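Local coordinates for protein Lysine/ornithine decarboxylase (Selenomonas ruminantium, PDB 5GJO) that decarboxylates both L-lysine and L-ornithine, giving cadaverine and putrescine, as a homodimeric enzyme that depends on pyridoxal 5'-phosphate, at residues A[114-117]-A[121-124]; A[274-279]-A[283-288]. The protein carries 2 engineered substitutions. All blocks are in the same frame, centred on the assembly; numbering follows the deposited sequence.

Contact 1 of 2, residues A[114-117]-A[121-124]; sequences FTFD and EIDK
Phe116, at the end of strand 113-116, faces Glu121 and Ile122, where the chain enters helix 122-128; the two backbones come no nearer than 6.5 Å, between CA of Phe116 and CA of Glu121. This is the turn from strand to helix in one beta-alpha-beta unit of the pyridoxal-phosphate-binding TIM barrel, a place where side chains rather than backbone bonds join the two elements. Phe116 carries the strand's share. Its CB lies 3.8 Å from CG of Glu121, so the aliphatic part of an acidic residue serves as packing surface. Further out, the CE2 corner of the ring meets Ile122 obliquely, 3.8 Å from CG1. The first torsion of Phe116 sets this up: with chi1 at 75°, CG sits between the backbone N and the carbonyl carbon, which brings the CE2 side of the ring to Ile122. Beyond the pair, helix 160-169 closes over both side chains, Leu163 and Ala167 touching Phe116 and Ala166 touching Ile122.

Glu121 divides its labour. While CB and CG pack against Phe116, a bend at chi2 (70°) turns the carboxylate aside to two lysines. OE2 forms a salt bridge with Lys98, whose NZ also binds the backbone O of Thr115 and thereby links the acid to the strand. Lys124 has further acceptors in O of Lys98 and O of Ile273 of the second subunit. In the salt bridge between Lys124 and Glu121, NZ meets OE1 at 3.0 Å, on its syn side and 31° out of the carboxylate plane.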
ATOM      1  N   PHE A 114       6.200  -3.067 -27.491  1.00 16.56           N
ATOM      2  CA  PHE A 114       6.698  -3.627 -26.246  1.00 17.64           C
ATOM      3  C   PHE A 114       8.075  -3.043 -25.973  1.00 14.40           C
ATOM      4  O   PHE A 114       8.754  -2.676 -26.881  1.00 14.28           O
ATOM      5  CB  PHE A 114       6.906  -5.140 -26.377  1.00 18.91           C
ATOM      6  CG  PHE A 114       5.653  -5.957 -26.551  1.00 21.99           C
ATOM      7  CD1 PHE A 114       4.451  -5.538 -26.075  1.00 23.44           C
ATOM      8  CD2 PHE A 114       5.720  -7.193 -27.161  1.00 25.07           C
ATOM      9  CE1 PHE A 114       3.324  -6.294 -26.224  1.00 24.61           C
ATOM     10  CE2 PHE A 114       4.604  -7.962 -27.313  1.00 27.78           C
ATOM     11  CZ  PHE A 114       3.396  -7.504 -26.844  1.00 29.65           C
ATOM     12  N   THR A 115       8.444  -2.973 -24.706  1.00 15.41           N
ATOM     13  CA  THR A 115       9.880  -2.846 -24.292  1.00 14.22           C
ATOM     14  C   THR A 115      10.387  -4.105 -23.698  1.00 13.65           C
ATOM     15  O   THR A 115       9.650  -4.926 -23.235  1.00 15.67           O
ATOM     16  CB  THR A 115      10.157  -1.613 -23.355  1.00 15.15           C
ATOM     17  OG1 THR A 115       9.607  -1.901 -22.092  1.00 16.15           O
ATOM     18  CG2 THR A 115       9.482  -0.369 -23.897  1.00 14.23           C
ATOM     19  N   PHE A 116      11.705  -4.252 -23.731  1.00 14.43           N
ATOM     20  CA  PHE A 116      12.380  -5.341 -23.062  1.00 14.58           C
ATOM     21  C   PHE A 116      13.834  -4.996 -22.730  1.00 12.68           C
ATOM     22  O   PHE A 116      14.404  -4.116 -23.305  1.00 15.12           O
ATOM     23  CB  PHE A 116      12.295  -6.629 -23.879  1.00 15.92           C
ATOM     24  CG  PHE A 116      13.195  -6.657 -25.072  1.00 15.84           C
ATOM     25  CD1 PHE A 116      13.057  -5.737 -26.082  1.00 15.51           C
ATOM     26  CD2 PHE A 116      14.173  -7.626 -25.191  1.00 15.50           C
ATOM     27  CE1 PHE A 116      13.878  -5.782 -27.188  1.00 17.38           C
ATOM     28  CE2 PHE A 116      14.999  -7.665 -26.280  1.00 15.32           C
ATOM     29  CZ  PHE A 116      14.858  -6.745 -27.274  1.00 17.09           C
ATOM     30  N   ASP A 117      14.383  -5.690 -21.750  1.00 13.44           N
ATOM     31  CA  ASP A 117      15.764  -5.483 -21.356  1.00 15.02           C
ATOM     32  C   ASP A 117      16.544  -6.767 -21.094  1.00 16.26           C
ATOM     33  O   ASP A 117      17.604  -6.715 -20.536  1.00 17.03           O
ATOM     34  CB  ASP A 117      15.866  -4.528 -20.158  1.00 17.99           C
ATOM     35  CG  ASP A 117      15.209  -5.072 -18.903  1.00 17.54           C
ATOM     36  OD1 ASP A 117      14.989  -6.273 -18.806  1.00 18.52           O
ATOM     37  OD2 ASP A 117      14.929  -4.275 -18.005  1.00 17.25           O
ATOM     38  N   GLU A 121      13.106 -12.388 -22.080  1.00 17.40           N
ATOM     39  CA  GLU A 121      11.833 -11.777 -22.476  1.00 16.69           C
ATOM     40  C   GLU A 121      11.423 -12.046 -23.927  1.00 18.54           C
ATOM     41  O   GLU A 121      10.278 -11.924 -24.293  1.00 17.94           O
ATOM     42  CB  GLU A 121      11.897 -10.273 -22.258  1.00 15.85           C
ATOM     43  CG  GLU A 121      10.537  -9.573 -22.251  1.00 17.46           C
ATOM     44  CD  GLU A 121       9.683  -9.885 -21.037  1.00 17.33           C
ATOM     45  OE1 GLU A 121      10.156 -10.606 -20.153  1.00 19.93           O
ATOM     46  OE2 GLU A 121       8.543  -9.409 -20.980  1.00 17.29           O
ATOM     47  N   ILE A 122      12.400 -12.387 -24.750  1.00 19.35           N
ATOM     48  CA  ILE A 122      12.192 -12.404 -26.201  1.00 19.57           C
ATOM     49  C   ILE A 122      11.207 -13.503 -26.568  1.00 20.03           C
ATOM     50  O   ILE A 122      10.203 -13.265 -27.299  1.00 20.72           O
ATOM     51  CB  ILE A 122      13.525 -12.596 -26.919  1.00 17.68           C
ATOM     52  CG1 ILE A 122      14.412 -11.374 -26.760  1.00 17.74           C
ATOM     53  CG2 ILE A 122      13.280 -12.908 -28.447  1.00 20.99           C
ATOM     54  CD1 ILE A 122      15.832 -11.524 -27.298  1.00 18.40           C
ATOM     55  N   ASP A 123      11.464 -14.732 -26.119  1.00 22.83           N
ATOM     56  CA  ASP A 123      10.543 -15.826 -26.516  1.00 23.87           C
ATOM     57  C   ASP A 123       9.097 -15.652 -26.049  1.00 23.79           C
ATOM     58  O   ASP A 123       8.167 -15.973 -26.800  1.00 23.83           O
ATOM     59  CB  ASP A 123      11.063 -17.201 -26.131  1.00 27.74           C
ATOM     60  CG  ASP A 123      12.302 -17.617 -27.001  1.00 35.87           C
ATOM     61  OD1 ASP A 123      12.645 -16.905 -27.995  1.00 37.45           O
ATOM     62  OD2 ASP A 123      12.960 -18.641 -26.642  1.00 39.67           O
ATOM     63  N   LYS A 124       8.888 -15.132 -24.845  1.00 20.74           N
ATOM     64  CA  LYS A 124       7.561 -14.793 -24.315  1.00 20.16           C
ATOM     65  C   LYS A 124       6.867 -13.815 -25.276  1.00 19.53           C
ATOM     66  O   LYS A 124       5.685 -14.027 -25.594  1.00 24.72           O
ATOM     67  CB  LYS A 124       7.653 -14.097 -22.902  1.00 22.59           C
ATOM     68  CG  LYS A 124       8.096 -14.953 -21.755  1.00 27.90           C
ATOM     69  CD  LYS A 124       8.646 -14.138 -20.520  1.00 27.41           C
ATOM     70  CE  LYS A 124       7.671 -13.162 -19.987  1.00 27.01           C
ATOM     71  NZ  LYS A 124       8.204 -12.382 -18.797  1.00 24.75           N
TER

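Contact 2 of 2, residues A[274-279]-A[283-288]; sequences GTKTRG and WYILDE
Gly274, Thr275 and Lys276 pair with Ile285, Tyr284 and Trp283 in an antiparallel beta hairpin; the axes of 274-276 and 283-286 approach to 4.7 Å, with 162° between their directions. The hairpin belongs to the mixed beta-sheet that accompanies the barrel in this decarboxylase family.

Its two hydrogen-bonded pairs differ in quality. At Lys276 and Trp283 both bonds are sound: the amide N of Lys276 reaches O of Trp283 at 2.9 Å, and N of Trp283 returns to O of Lys276 at 3.0 Å. At Gly274 and Ile285 the ladder is lopsided. Ile285 N gives O of Gly274 a nearly straight bond of 2.8 Å (177° at the hydrogen), whereas Gly274 N meets O of Ile285 only weakly, at 3.4 Å. The carbonyls of Gly274 and Trp283 that accept these amides also take CA-H...O contacts, Tyr284 CA approaching O of Gly274 and Thr275 CA approaching O of Trp283.

Lys276 crosses the base of Trp283, its CB and CD both 3.9 Å from CB of the tryptophan; the lysine chain stays extended until chi4 (-40°), where it bends. Two polar groups of this strand find their partners on the second subunit: NZ of Lys276 ends in a salt bridge with Asp117 of that subunit, and O of Thr275, in the non-hydrogen-bonded pair, is satisfied by OG of its Ser120. On the sheet face opposite Lys276 and Trp283, the hydroxyl O of Tyr284 accepts the backbone N-H of Leu339, while CG2 of Thr275 lies in the plane of the tyrosine ring, at its edge, 3.8 Å from CD1.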
ATOM      1  N   GLY A 274      -9.678  13.883  15.307  1.00 14.69           N
ATOM      2  CA  GLY A 274      -9.308  13.895  16.725  1.00 16.75           C
ATOM      3  C   GLY A 274      -8.161  14.841  16.986  1.00 15.06           C
ATOM      4  O   GLY A 274      -7.345  15.136  16.090  1.00 15.46           O
ATOM      5  N   THR A 275      -8.119  15.362  18.214  1.00 15.28           N
ATOM      6  CA  THR A 275      -6.994  16.116  18.701  1.00 15.11           C
ATOM      7  C   THR A 275      -6.403  15.437  19.940  1.00 16.04           C
ATOM      8  O   THR A 275      -7.067  14.610  20.619  1.00 15.74           O
ATOM      9  CB  THR A 275      -7.368  17.520  19.115  1.00 17.31           C
ATOM     10  OG1 THR A 275      -8.337  17.475  20.190  1.00 16.38           O
ATOM     11  CG2 THR A 275      -8.013  18.285  17.924  1.00 15.95           C
ATOM     12  N   LYS A 276      -5.146  15.750  20.214  1.00 16.77           N
ATOM     13  CA  LYS A 276      -4.496  15.415  21.466  1.00 16.85           C
ATOM     14  C   LYS A 276      -3.762  16.672  21.905  1.00 19.31           C
ATOM     15  O   LYS A 276      -2.731  16.980  21.378  1.00 21.52           O
ATOM     16  CB  LYS A 276      -3.544  14.247  21.264  1.00 17.73           C
ATOM     17  CG  LYS A 276      -4.223  13.021  20.697  1.00 18.72           C
ATOM     18  CD  LYS A 276      -3.252  11.948  20.291  1.00 21.33           C
ATOM     19  CE  LYS A 276      -3.962  10.749  19.692  1.00 24.28           C
ATOM     20  NZ  LYS A 276      -5.231  10.342  20.351  1.00 21.16           N
ATOM     21  N   THR A 277      -4.324  17.391  22.862  1.00 19.41           N
ATOM     22  CA  THR A 277      -3.739  18.657  23.298  1.00 20.66           C
ATOM     23  C   THR A 277      -2.814  18.557  24.506  1.00 24.14           C
ATOM     24  O   THR A 277      -2.199  19.555  24.907  1.00 22.28           O
ATOM     25  CB  THR A 277      -4.831  19.686  23.619  1.00 23.18           C
ATOM     26  OG1 THR A 277      -5.683  19.152  24.645  1.00 26.07           O
ATOM     27  CG2 THR A 277      -5.665  20.009  22.378  1.00 24.67           C
ATOM     28  N   ARG A 278      -2.684  17.374  25.102  1.00 19.05           N
ATOM     29  CA  ARG A 278      -1.913  17.264  26.319  1.00 25.22           C
ATOM     30  C   ARG A 278      -0.443  17.558  26.021  1.00 28.45           C
ATOM     31  O   ARG A 278       0.066  17.283  24.931  1.00 29.02           O
ATOM     32  CB  ARG A 278      -2.061  15.826  26.891  1.00 23.26           C
ATOM     33  CG  ARG A 278      -1.352  14.706  26.097  1.00 23.57           C
ATOM     34  CD  ARG A 278      -1.437  13.418  26.933  1.00 25.03           C
ATOM     35  NE  ARG A 278      -2.812  13.037  27.181  1.00 22.86           N
ATOM     36  CZ  ARG A 278      -3.544  12.272  26.365  1.00 26.22           C
ATOM     37  NH1 ARG A 278      -4.802  11.938  26.662  1.00 23.48           N
ATOM     38  NH2 ARG A 278      -3.045  11.870  25.207  1.00 24.50           N
ATOM     39  N   GLY A 279       0.299  18.075  26.980  1.00 29.05           N
ATOM     40  CA  GLY A 279       1.702  18.360  26.606  1.00 35.51           C
ATOM     41  C   GLY A 279       2.016  19.399  25.496  1.00 36.57           C
ATOM     42  O   GLY A 279       1.154  20.197  25.076  1.00 35.15           O
ATOM     43  N   TRP A 283      -1.267  16.980  18.772  1.00 18.41           N
ATOM     44  CA  TRP A 283      -1.467  16.034  17.658  1.00 17.71           C
ATOM     45  C   TRP A 283      -2.829  16.246  17.067  1.00 15.49           C
ATOM     46  O   TRP A 283      -3.836  16.483  17.766  1.00 15.70           O
ATOM     47  CB  TRP A 283      -1.400  14.603  18.061  1.00 17.33           C
ATOM     48  CG  TRP A 283      -0.054  14.060  18.397  1.00 17.36           C
ATOM     49  CD1 TRP A 283       0.873  14.603  19.255  1.00 18.69           C
ATOM     50  CD2 TRP A 283       0.527  12.825  17.931  1.00 16.78           C
ATOM     51  NE1 TRP A 283       2.013  13.814  19.283  1.00 17.44           N
ATOM     52  CE2 TRP A 283       1.789  12.688  18.543  1.00 16.59           C
ATOM     53  CE3 TRP A 283       0.108  11.829  17.059  1.00 16.20           C
ATOM     54  CZ2 TRP A 283       2.651  11.625  18.243  1.00 17.15           C
ATOM     55  CZ3 TRP A 283       0.965  10.802  16.758  1.00 16.46           C
ATOM     56  CH2 TRP A 283       2.209  10.674  17.384  1.00 16.29           C
ATOM     57  N   TYR A 284      -2.891  16.090  15.766  1.00 14.33           N
ATOM     58  CA  TYR A 284      -4.123  16.039  15.056  1.00 13.12           C
ATOM     59  C   TYR A 284      -4.191  14.739  14.268  1.00 13.64           C
ATOM     60  O   TYR A 284      -3.254  14.418  13.525  1.00 15.27           O
ATOM     61  CB  TYR A 284      -4.174  17.175  14.056  1.00 13.54           C
ATOM     62  CG  TYR A 284      -3.995  18.488  14.770  1.00 14.01           C
ATOM     63  CD1 TYR A 284      -4.992  18.919  15.626  1.00 16.15           C
ATOM     64  CD2 TYR A 284      -2.861  19.256  14.615  1.00 15.78           C
ATOM     65  CE1 TYR A 284      -4.852  20.081  16.343  1.00 16.97           C
ATOM     66  CE2 TYR A 284      -2.731  20.501  15.278  1.00 16.70           C
ATOM     67  CZ  TYR A 284      -3.729  20.861  16.163  1.00 16.77           C
ATOM     68  OH  TYR A 284      -3.727  22.041  16.825  1.00 15.93           O
ATOM     69  N   ILE A 285      -5.330  14.064  14.400  1.00 13.42           N
ATOM     70  CA  ILE A 285      -5.604  12.834  13.679  1.00 14.30           C
ATOM     71  C   ILE A 285      -6.500  13.146  12.506  1.00 14.25           C
ATOM     72  O   ILE A 285      -7.564  13.741  12.668  1.00 13.47           O
ATOM     73  CB  ILE A 285      -6.276  11.771  14.586  1.00 14.63           C
ATOM     74  CG1 ILE A 285      -5.338  11.459  15.742  1.00 16.00           C
ATOM     75  CG2 ILE A 285      -6.512  10.494  13.789  1.00 15.19           C
ATOM     76  CD1 ILE A 285      -3.951  11.091  15.361  1.00 13.98           C
ATOM     77  N   LEU A 286      -6.020  12.796  11.299  1.00 14.03           N
ATOM     78  CA  LEU A 286      -6.778  13.018  10.043  1.00 13.73           C
ATOM     79  C   LEU A 286      -7.509  11.777   9.572  1.00 12.88           C
ATOM     80  O   LEU A 286      -7.157  10.730  10.004  1.00 12.46           O
ATOM     81  CB  LEU A 286      -5.821  13.478   8.908  1.00 12.47           C
ATOM     82  CG  LEU A 286      -4.967  14.713   9.296  1.00 12.26           C
ATOM     83  CD1 LEU A 286      -4.055  15.041   8.131  1.00 12.96           C
ATOM     84  CD2 LEU A 286      -5.891  15.867   9.603  1.00 14.57           C
ATOM     85  N   ASP A 287      -8.530  11.933   8.710  1.00 12.61           N
ATOM     86  CA  ASP A 287      -9.228  10.835   8.153  1.00 12.43           C
ATOM     87  C   ASP A 287      -8.627  10.201   6.909  1.00 13.59           C
ATOM     88  O   ASP A 287      -9.215   9.232   6.394  1.00 14.03           O
ATOM     89  CB  ASP A 287     -10.740  11.033   8.081  1.00 14.39           C
ATOM     90  CG  ASP A 287     -11.179  12.200   7.178  1.00 14.51           C
ATOM     91  OD1 ASP A 287     -10.388  12.743   6.381  1.00 13.47           O
ATOM     92  OD2 ASP A 287     -12.396  12.558   7.260  1.00 17.06           O
ATOM     93  N   GLU A 288      -7.456  10.630   6.531  1.00 12.31           N
ATOM     94  CA  GLU A 288      -6.634  10.014   5.525  1.00 11.64           C
ATOM     95  C   GLU A 288      -5.229   9.853   6.058  1.00 12.33           C
ATOM     96  O   GLU A 288      -4.715  10.743   6.733  1.00 13.40           O
ATOM     97  CB  GLU A 288      -6.646  10.779   4.201  1.00 11.89           C
ATOM     98  CG  GLU A 288      -5.967  10.067   3.020  1.00 15.57           C
ATOM     99  CD  GLU A 288      -6.753   8.926   2.378  1.00 18.68           C
ATOM    100  OE1 GLU A 288      -6.270   8.429   1.343  1.00 16.04           O
ATOM    101  OE2 GLU A 288      -7.878   8.565   2.876  1.00 20.47           O
TER

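Overall arrangement
Contacts 1 and 2 occupy opposite sides of the chain's centre, 50 Å apart between their centres and about 30 Å between nearest atoms. The dimer nevertheless brings their counterparts together: Lys276 of contact 2 in one subunit bridges to Asp117 of contact 1 in the other, and Arg278 binds the same aspartate's backbone O. Thus the barrel's strand-to-helix turn and the sheet's hairpin are joined between chains. Neither contact belongs to the cofactor pocket. The side chains of Phe116 and Lys276 are each about 12 Å from a bound pyridoxal phosphate, and that of Ile285 is about 10 Å from that of Cys324, the probable proton donor shared across the dimer.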